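Local coordinates for putative amino acid binding protein (Streptococcus mutans, PDB 4C0R) that binds glutathione, including its oxidized disulfide, and probably delivers it to the cystine ABC importer TcyBC for uptake into the cell, at residues K23-Y27 and D28-A32; I101-Y104 and N105-A108; E163-S166 and A167-I171. All blocks are in the same frame, centred on the assembly; numbering follows the deposited sequence.

Residues three to five apart hold each other in all three contacts, yet the chemistry follows the place in the fold. Contact 1 and contact 3 are buried helix starts, at helix 27-36 and helix 164-173, with centres about 17 Å apart; contact 2 is a partly buried turn in the loop between strands 81-96 and 111-114, on the other side of the chain's centre from contact 1. In contact 1 a carboxylate reaches back to a strand hydroxyl and a valine methyl lies over the face of a tyrosine ring. Contact 2 instead gathers backbone N-H groups on an aspartate. Contact 3 alone includes a residue of the glutathione disulfide pocket, Glu163, bonded directly to the ligand.

Contact 1 of 3, residues K23-Y27 and D28-A32; sequences KLTGY and DIEVA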
loop_
_atom_site.group_PDB
_atom_site.type_symbol
_atom_site.label_atom_id
_atom_site.label_comp_id
_atom_site.label_asym_id
_atom_site.label_seq_id
_atom_site.Cartn_x
_atom_site.Cartn_y
_atom_site.Cartn_z
ATOM N N LYS A 23 18.065 -3.743 -5.355
ATOM C CA LYS A 23 18.058 -2.654 -4.390
ATOM C C LYS A 23 16.633 -2.101 -4.174
ATOM O O LYS A 23 15.892 -1.935 -5.142
ATOM C CB LYS A 23 18.943 -1.506 -4.877
ATOM N N LEU A 24 16.286 -1.840 -2.926
ATOM C CA LEU A 24 14.940 -1.340 -2.575
ATOM C C LEU A 24 14.766 0.054 -3.101
ATOM O O LEU A 24 15.651 0.912 -2.953
ATOM C CB LEU A 24 14.658 -1.324 -1.053
ATOM C CG LEU A 24 14.249 -2.579 -0.321
ATOM C CD1 LEU A 24 14.317 -2.410 1.215
ATOM C CD2 LEU A 24 12.852 -3.031 -0.793
ATOM N N THR A 25 13.611 0.283 -3.730
ATOM C CA THR A 25 13.217 1.556 -4.266
ATOM C C THR A 25 11.694 1.617 -4.289
ATOM O O THR A 25 11.043 0.812 -3.626
ATOM C CB THR A 25 13.882 1.790 -5.634
ATOM O OG1 THR A 25 13.562 3.104 -6.133
ATOM C CG2 THR A 25 13.446 0.811 -6.652
ATOM N N GLY A 26 11.147 2.599 -4.975
ATOM C CA GLY A 26 9.718 2.814 -4.995
ATOM C C GLY A 26 9.352 4.044 -4.146
ATOM O O GLY A 26 10.148 4.568 -3.383
ATOM N N TYR A 27 8.130 4.508 -4.303
ATOM C CA TYR A 27 7.708 5.764 -3.721
ATOM C C TYR A 27 7.932 5.761 -2.210
ATOM O O TYR A 27 8.412 6.745 -1.683
ATOM C CB TYR A 27 6.236 6.002 -4.052
ATOM C CG TYR A 27 5.709 7.364 -3.601
ATOM C CD1 TYR A 27 6.085 8.560 -4.238
ATOM C CD2 TYR A 27 4.829 7.465 -2.545
ATOM C CE1 TYR A 27 5.551 9.789 -3.840
ATOM C CE2 TYR A 27 4.323 8.668 -2.121
ATOM C CZ TYR A 27 4.693 9.848 -2.754
ATOM O OH TYR A 27 4.165 11.063 -2.397
ATOM N N ASP A 28 7.457 4.753 -1.488
ATOM C CA ASP A 28 7.590 4.823 -0.031
ATOM C C ASP A 28 9.079 4.997 0.363
ATOM O O ASP A 28 9.434 5.745 1.289
ATOM C CB ASP A 28 7.070 3.562 0.639
ATOM C CG ASP A 28 5.572 3.427 0.653
ATOM O OD1 ASP A 28 4.888 4.456 0.819
ATOM O OD2 ASP A 28 5.093 2.300 0.476
ATOM N N ILE A 29 9.935 4.241 -0.316
ATOM C CA ILE A 29 11.345 4.219 -0.000
ATOM C C ILE A 29 12.023 5.510 -0.363
ATOM O O ILE A 29 12.829 6.061 0.425
ATOM C CB ILE A 29 12.030 3.021 -0.713
ATOM C CG1 ILE A 29 11.374 1.690 -0.331
ATOM C CG2 ILE A 29 13.505 3.019 -0.352
ATOM C CD1 ILE A 29 11.329 1.406 1.138
ATOM N N GLU A 30 11.719 6.022 -1.550
ATOM C CA GLU A 30 12.384 7.207 -2.021
ATOM C C GLU A 30 11.862 8.454 -1.288
ATOM O O GLU A 30 12.628 9.422 -1.056
ATOM C CB GLU A 30 12.230 7.314 -3.530
ATOM C CG GLU A 30 12.834 6.162 -4.264
ATOM C CD GLU A 30 14.364 6.040 -4.159
ATOM O OE1 GLU A 30 15.059 6.955 -3.675
ATOM O OE2 GLU A 30 14.910 4.994 -4.575
ATOM N N VAL A 31 10.580 8.469 -0.910
ATOM C CA VAL A 31 10.098 9.508 -0.024
ATOM C C VAL A 31 10.801 9.506 1.308
ATOM O O VAL A 31 11.237 10.538 1.792
ATOM C CB VAL A 31 8.556 9.506 0.144
ATOM C CG1 VAL A 31 8.139 10.515 1.198
ATOM C CG2 VAL A 31 7.861 9.820 -1.235
ATOM N N ALA A 32 10.908 8.323 1.924
ATOM C CA ALA A 32 11.635 8.227 3.165
ATOM C C ALA A 32 13.090 8.732 3.009
ATOM O O ALA A 32 13.568 9.493 3.850
ATOM C CB ALA A 32 11.603 6.788 3.668
HETATM O O HOH W 1 16.433 3.406 -3.204
#
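The turn from strand 23-25 into helix 27-36 is a strand-to-helix junction of the periplasmic-binding-protein fold, and Thr25 and Glu30 join its two sides. Thr25 OG1 donates at 2.8 Å to Glu30 OE2, which accepts with its anti lone pair. The glutamate chain, bent at chi2 (-66°), folds back over the first turn to bring its carboxylate there. A water that donates to Glu30 OE2 also donates to Leu24 O, adding a second link to the strand. Gly26 occupies the N-cap position, and its carbonyl O takes the N-H of Glu30 at 2.8 Å in a bond nearly along the C=O axis. One residue on, Val31 CG2 sits over the centre of one face of the Tyr27 ring, 3.5 Å from the centroid and 14° off the normal, a CH-pi contact. Tyr27 CG lies trans to the backbone N (chi1 -175°), which places the ring face against that methyl group, while its OH bonds to Thr86 O. Helix 219-228 packs against Thr25, Tyr27 and Glu30. With two donors on Glu30 OE2, the carboxylate links the helix to the strand, and the hydroxyl and water would be expected to stabilise its negative charge.

Contact 2 of 3, residues I101-Y104 and N105-A108; sequences IKSY and NDIA
Asp106 turns its side chain back toward Lys102 and Ser103, where one carboxylate oxygen collects two backbone N-H groups. Its CG stands opposite the carbonyl carbon (chi1 -67°), and this setting brings OD2 to 3.0 Å from Lys102 N, which it meets with its anti lone pair. Ser103 N reaches the same oxygen from 44° out of the carboxylate plane. Ser103 OG adds a weak bond to OD2 at 3.4 Å. In return, Asp106 N donates to Ser103 O at 2.9 Å. Ile107 faces another way: with CG1 lying between N and the carbonyl carbon (chi1 64°), its extended chain carries CD1 to 3.6 Å from Tyr104 CE1, and the two side chains meet at an oblique angle. Its other branch, CG2, lies 4.1 Å from Ile101 CG2. Helix 120-130 receives this apolar side: Phe127 makes an edge-to-face contact with the Tyr104 ring, and both Leu124 and Phe127 touch Ile107. A second, nearly straight backbone bond runs from Ile107 N to Tyr104 O at 3.1 Å. These two i+3 bonds define a short 3-10 turn in the loop between strands 81-96 and 111-114, with the Asp106 carboxylate folded back onto the N-H groups before it.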
loop_
_atom_site.group_PDB
_atom_site.type_symbol
_atom_site.label_atom_id
_atom_site.label_comp_id
_atom_site.label_asym_id
_atom_site.label_seq_id
_atom_site.Cartn_x
_atom_site.Cartn_y
_atom_site.Cartn_z
ATOM N N ILE A 101 -18.201 -9.460 -14.355
ATOM C CA ILE A 101 -18.034 -8.658 -13.157
ATOM C C ILE A 101 -17.826 -7.213 -13.599
ATOM O O ILE A 101 -16.791 -6.899 -14.166
ATOM C CB ILE A 101 -16.861 -9.162 -12.338
ATOM C CG1 ILE A 101 -17.104 -10.594 -11.857
ATOM C CG2 ILE A 101 -16.639 -8.213 -11.119
ATOM C CD1 ILE A 101 -15.907 -11.197 -11.200
ATOM N N LYS A 102 -18.826 -6.360 -13.390
ATOM C CA LYS A 102 -18.811 -4.984 -13.864
ATOM C C LYS A 102 -18.930 -3.936 -12.750
ATOM O O LYS A 102 -18.548 -2.784 -12.941
ATOM C CB LYS A 102 -19.934 -4.741 -14.888
ATOM C CG LYS A 102 -19.740 -5.553 -16.166
ATOM C CD LYS A 102 -20.476 -4.899 -17.336
ATOM C CE LYS A 102 -21.953 -4.745 -17.067
ATOM N NZ LYS A 102 -22.545 -6.056 -16.762
ATOM N N SER A 103 -19.464 -4.369 -11.610
ATOM C CA SER A 103 -19.632 -3.525 -10.441
ATOM C C SER A 103 -19.338 -4.349 -9.209
ATOM O O SER A 103 -19.364 -5.570 -9.239
ATOM C CB SER A 103 -21.055 -2.980 -10.342
ATOM O OG SER A 103 -21.916 -3.977 -9.875
ATOM N N TYR A 104 -19.063 -3.664 -8.105
ATOM C CA TYR A 104 -18.656 -4.334 -6.884
ATOM C C TYR A 104 -19.535 -5.528 -6.547
ATOM O O TYR A 104 -19.031 -6.585 -6.215
ATOM C CB TYR A 104 -18.640 -3.334 -5.711
ATOM C CG TYR A 104 -18.057 -3.849 -4.400
ATOM C CD1 TYR A 104 -16.811 -4.450 -4.348
ATOM C CD2 TYR A 104 -18.721 -3.659 -3.193
ATOM C CE1 TYR A 104 -16.286 -4.886 -3.159
ATOM C CE2 TYR A 104 -18.192 -4.085 -1.989
ATOM C CZ TYR A 104 -16.972 -4.692 -1.969
ATOM O OH TYR A 104 -16.427 -5.111 -0.772
ATOM N N ASN A 105 -20.849 -5.353 -6.575
ATOM C CA ASN A 105 -21.707 -6.433 -6.081
ATOM C C ASN A 105 -21.667 -7.691 -6.935
ATOM O O ASN A 105 -22.036 -8.760 -6.485
ATOM C CB ASN A 105 -23.142 -5.974 -5.932
ATOM C CG ASN A 105 -23.393 -5.202 -4.631
ATOM O OD1 ASN A 105 -22.473 -4.849 -3.849
ATOM N ND2 ASN A 105 -24.656 -4.893 -4.418
ATOM N N ASP A 106 -21.181 -7.562 -8.156
ATOM C CA ASP A 106 -21.085 -8.681 -9.071
ATOM C C ASP A 106 -20.017 -9.689 -8.618
ATOM O O ASP A 106 -19.941 -10.763 -9.189
ATOM C CB ASP A 106 -20.705 -8.192 -10.471
ATOM C CG ASP A 106 -21.786 -7.344 -11.140
ATOM O OD1 ASP A 106 -22.983 -7.505 -10.794
ATOM O OD2 ASP A 106 -21.455 -6.549 -12.025
ATOM N N ILE A 107 -19.193 -9.352 -7.608
ATOM C CA ILE A 107 -18.185 -10.284 -7.139
ATOM C C ILE A 107 -18.842 -11.423 -6.393
ATOM O O ILE A 107 -18.215 -12.464 -6.134
ATOM C CB ILE A 107 -17.118 -9.624 -6.208
ATOM C CG1 ILE A 107 -17.752 -9.102 -4.920
ATOM C CG2 ILE A 107 -16.380 -8.543 -6.999
ATOM C CD1 ILE A 107 -16.771 -8.414 -3.956
ATOM N N ALA A 108 -20.105 -11.233 -6.028
ATOM C CA ALA A 108 -20.791 -12.266 -5.225
ATOM C C ALA A 108 -20.702 -13.613 -5.958
ATOM O O ALA A 108 -20.957 -13.700 -7.167
ATOM C CB ALA A 108 -22.249 -11.875 -4.979
#

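Contact 3 of 3, residues E163-S166 and A167-I171; sequences EKIS and AETII. With GDS (oxidized glutathione disulfide), chain C.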
loop_
_atom_site.group_PDB
_atom_site.type_symbol
_atom_site.label_atom_id
_atom_site.label_comp_id
_atom_site.label_asym_id
_atom_site.label_seq_id
_atom_site.Cartn_x
_atom_site.Cartn_y
_atom_site.Cartn_z
ATOM N N GLU A 163 -5.364 -1.522 -4.663
ATOM C CA GLU A 163 -5.150 -0.119 -5.074
ATOM C C GLU A 163 -4.828 0.002 -6.577
ATOM O O GLU A 163 -4.112 -0.806 -7.129
ATOM C CB GLU A 163 -4.012 0.487 -4.258
ATOM C CG GLU A 163 -4.381 0.922 -2.845
ATOM C CD GLU A 163 -4.527 -0.144 -1.800
ATOM O OE1 GLU A 163 -4.101 -1.296 -1.998
ATOM O OE2 GLU A 163 -5.081 0.229 -0.775
ATOM N N LYS A 164 -5.370 1.054 -7.188
ATOM C CA LYS A 164 -5.242 1.327 -8.592
ATOM C C LYS A 164 -3.811 1.480 -9.061
ATOM O O LYS A 164 -3.478 0.974 -10.095
ATOM C CB LYS A 164 -5.995 2.626 -8.906
ATOM C CG LYS A 164 -6.168 2.907 -10.373
ATOM C CD LYS A 164 -7.269 3.936 -10.573
ATOM C CE LYS A 164 -7.662 4.003 -12.048
ATOM N NZ LYS A 164 -8.698 5.021 -12.236
ATOM N N ILE A 165 -2.984 2.220 -8.334
ATOM C CA ILE A 165 -1.663 2.537 -8.840
ATOM C C ILE A 165 -0.852 1.236 -9.069
ATOM O O ILE A 165 -0.277 1.023 -10.155
ATOM C CB ILE A 165 -0.942 3.508 -7.920
ATOM C CG1 ILE A 165 -1.597 4.895 -7.895
ATOM C CG2 ILE A 165 0.538 3.643 -8.369
ATOM C CD1 ILE A 165 -1.150 5.792 -6.796
ATOM N N SER A 166 -0.847 0.317 -8.105
ATOM C CA SER A 166 -0.140 -0.932 -8.312
ATOM C C SER A 166 -0.818 -1.817 -9.348
ATOM O O SER A 166 -0.162 -2.432 -10.154
ATOM C CB SER A 166 0.038 -1.729 -7.021
ATOM O OG SER A 166 1.007 -1.136 -6.192
ATOM N N ALA A 167 -2.153 -1.871 -9.309
ATOM C CA ALA A 167 -2.857 -2.706 -10.288
ATOM C C ALA A 167 -2.483 -2.304 -11.711
ATOM O O ALA A 167 -2.159 -3.151 -12.545
ATOM C CB ALA A 167 -4.350 -2.625 -10.088
ATOM N N GLU A 168 -2.592 -1.021 -11.992
ATOM C CA GLU A 168 -2.334 -0.495 -13.328
ATOM C C GLU A 168 -0.875 -0.687 -13.707
ATOM O O GLU A 168 -0.546 -1.085 -14.834
ATOM C CB GLU A 168 -2.796 0.953 -13.448
ATOM C CG GLU A 168 -4.315 1.083 -13.379
ATOM C CD GLU A 168 -4.816 2.443 -13.741
ATOM O OE1 GLU A 168 -4.146 3.454 -13.450
ATOM O OE2 GLU A 168 -5.928 2.476 -14.299
ATOM N N THR A 169 0.006 -0.432 -12.752
ATOM C CA THR A 169 1.432 -0.551 -13.019
ATOM C C THR A 169 1.815 -1.969 -13.415
ATOM O O THR A 169 2.515 -2.187 -14.403
ATOM C CB THR A 169 2.262 -0.117 -11.782
ATOM O OG1 THR A 169 2.054 1.285 -11.531
ATOM C CG2 THR A 169 3.710 -0.443 -11.975
ATOM N N ILE A 170 1.339 -2.940 -12.654
ATOM C CA ILE A 170 1.637 -4.360 -12.887
ATOM C C ILE A 170 1.027 -4.838 -14.195
ATOM O O ILE A 170 1.686 -5.497 -14.962
ATOM C CB ILE A 170 1.149 -5.206 -11.718
ATOM C CG1 ILE A 170 2.031 -4.967 -10.515
ATOM C CG2 ILE A 170 1.212 -6.677 -12.079
ATOM C CD1 ILE A 170 1.423 -5.457 -9.208
ATOM N N ILE A 171 -0.238 -4.493 -14.457
ATOM C CA ILE A 171 -0.868 -4.918 -15.689
ATOM C C ILE A 171 -0.112 -4.372 -16.880
ATOM O O ILE A 171 0.027 -5.057 -17.887
ATOM C CB ILE A 171 -2.333 -4.433 -15.750
ATOM C CG1 ILE A 171 -3.191 -5.251 -14.762
ATOM C CG2 ILE A 171 -2.852 -4.456 -17.198
ATOM C CD1 ILE A 171 -4.525 -4.593 -14.498
HETATM C CD1 GDS C . 2.584 -11.960 2.265
HETATM N N2 GDS C . 2.254 -11.763 0.848
HETATM C CA2 GDS C . 3.105 -10.870 0.149
HETATM C C2 GDS C . 4.378 -11.383 -0.427
HETATM O O2 GDS C . 5.332 -10.609 -0.655
HETATM C CB2 GDS C . 2.838 -9.426 -0.035
HETATM S SG2 GDS C . 1.229 -8.926 0.538
HETATM N N3 GDS C . 4.462 -12.801 -0.704
HETATM C CA3 GDS C . 5.722 -13.369 -1.184
HETATM C C3 GDS C . 6.277 -14.090 0.042
HETATM O OE3 GDS C . 6.897 -15.194 -0.074
HETATM O OE4 GDS C . 6.133 -13.630 1.212
HETATM N N4 GDS C . -0.738 -6.643 -0.663
HETATM C CA4 GDS C . -1.302 -7.477 -1.698
HETATM C C4 GDS C . -2.614 -8.028 -1.261
HETATM O OE5 GDS C . -3.294 -7.473 -0.344
HETATM O OE6 GDS C . -3.044 -9.035 -1.889
HETATM C C5 GDS C . 0.565 -6.091 -0.866
HETATM O O5 GDS C . 1.161 -6.297 -1.922
HETATM C CA5 GDS C . 1.094 -5.379 0.296
HETATM N N5 GDS C . 0.219 -4.618 1.088
HETATM C CB5 GDS C . 2.209 -6.094 0.987
HETATM S SG5 GDS C . 1.521 -7.480 1.933
HETATM C CA6 GDS C . -3.600 -1.948 1.859
HETATM C C6 GDS C . -3.413 -2.029 3.366
HETATM O OE7 GDS C . -3.698 -3.109 3.951
HETATM O OE8 GDS C . -2.970 -1.050 4.014
HETATM N N6 GDS C . -3.427 -0.536 1.469
HETATM C CB6 GDS C . -2.653 -2.846 1.149
HETATM C CG6 GDS C . -1.247 -2.710 1.775
HETATM C CD6 GDS C . -0.273 -3.344 0.803
HETATM O O6 GDS C . 0.158 -2.813 -0.230
#
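Extended from CB to NZ, with CG trans to the backbone N (chi1 -169°), Lys164 runs past Glu168, whose CG takes the other setting, opposite its carbonyl carbon (chi1 -68°). The two chains cross on the first turn of helix 164-173, which follows strand 160-163 in this family 3 solute-binding protein. Their meeting is largely one of carbon with carboxylate: Lys164 CE comes within 3.2 Å of Glu168 OE2, whereas NZ stays beyond salt-bridge range of that oxygen and pairs instead with Asp183 of strand 179-183. Lys164 NZ and Glu168 OE2, 4.3 Å apart, may still attract weakly.

Glu163, the N-cap residue, serves two directions. Its carbonyl O accepts the N-H of Ala167 at 3.1 Å, in the carbonyl plane, while its side chain bends away from the helix into the ligand pocket. There OE2 accepts a hydrogen bond of 2.9 Å from N6 of the oxidized glutathione disulfide, and a weak bond from Asn69 reaches OE1. The residue that starts the helix thus also contributes one of the ligand's hydrogen bonds.

Farther along, Ser166 OG bonds to Asn14 O, and Ile170 packs on helix 145-153. The Ser166 carbonyl O receives Ile170 N at 3.0 Å, continuing the helical pattern. Ile165 O is gripped twice by Thr169. Thr169 N donates to Ile165 O at 3.0 Å, and Thr169 OG1 reaches the same oxygen at 2.7 Å from the opposite face of the carbonyl plane.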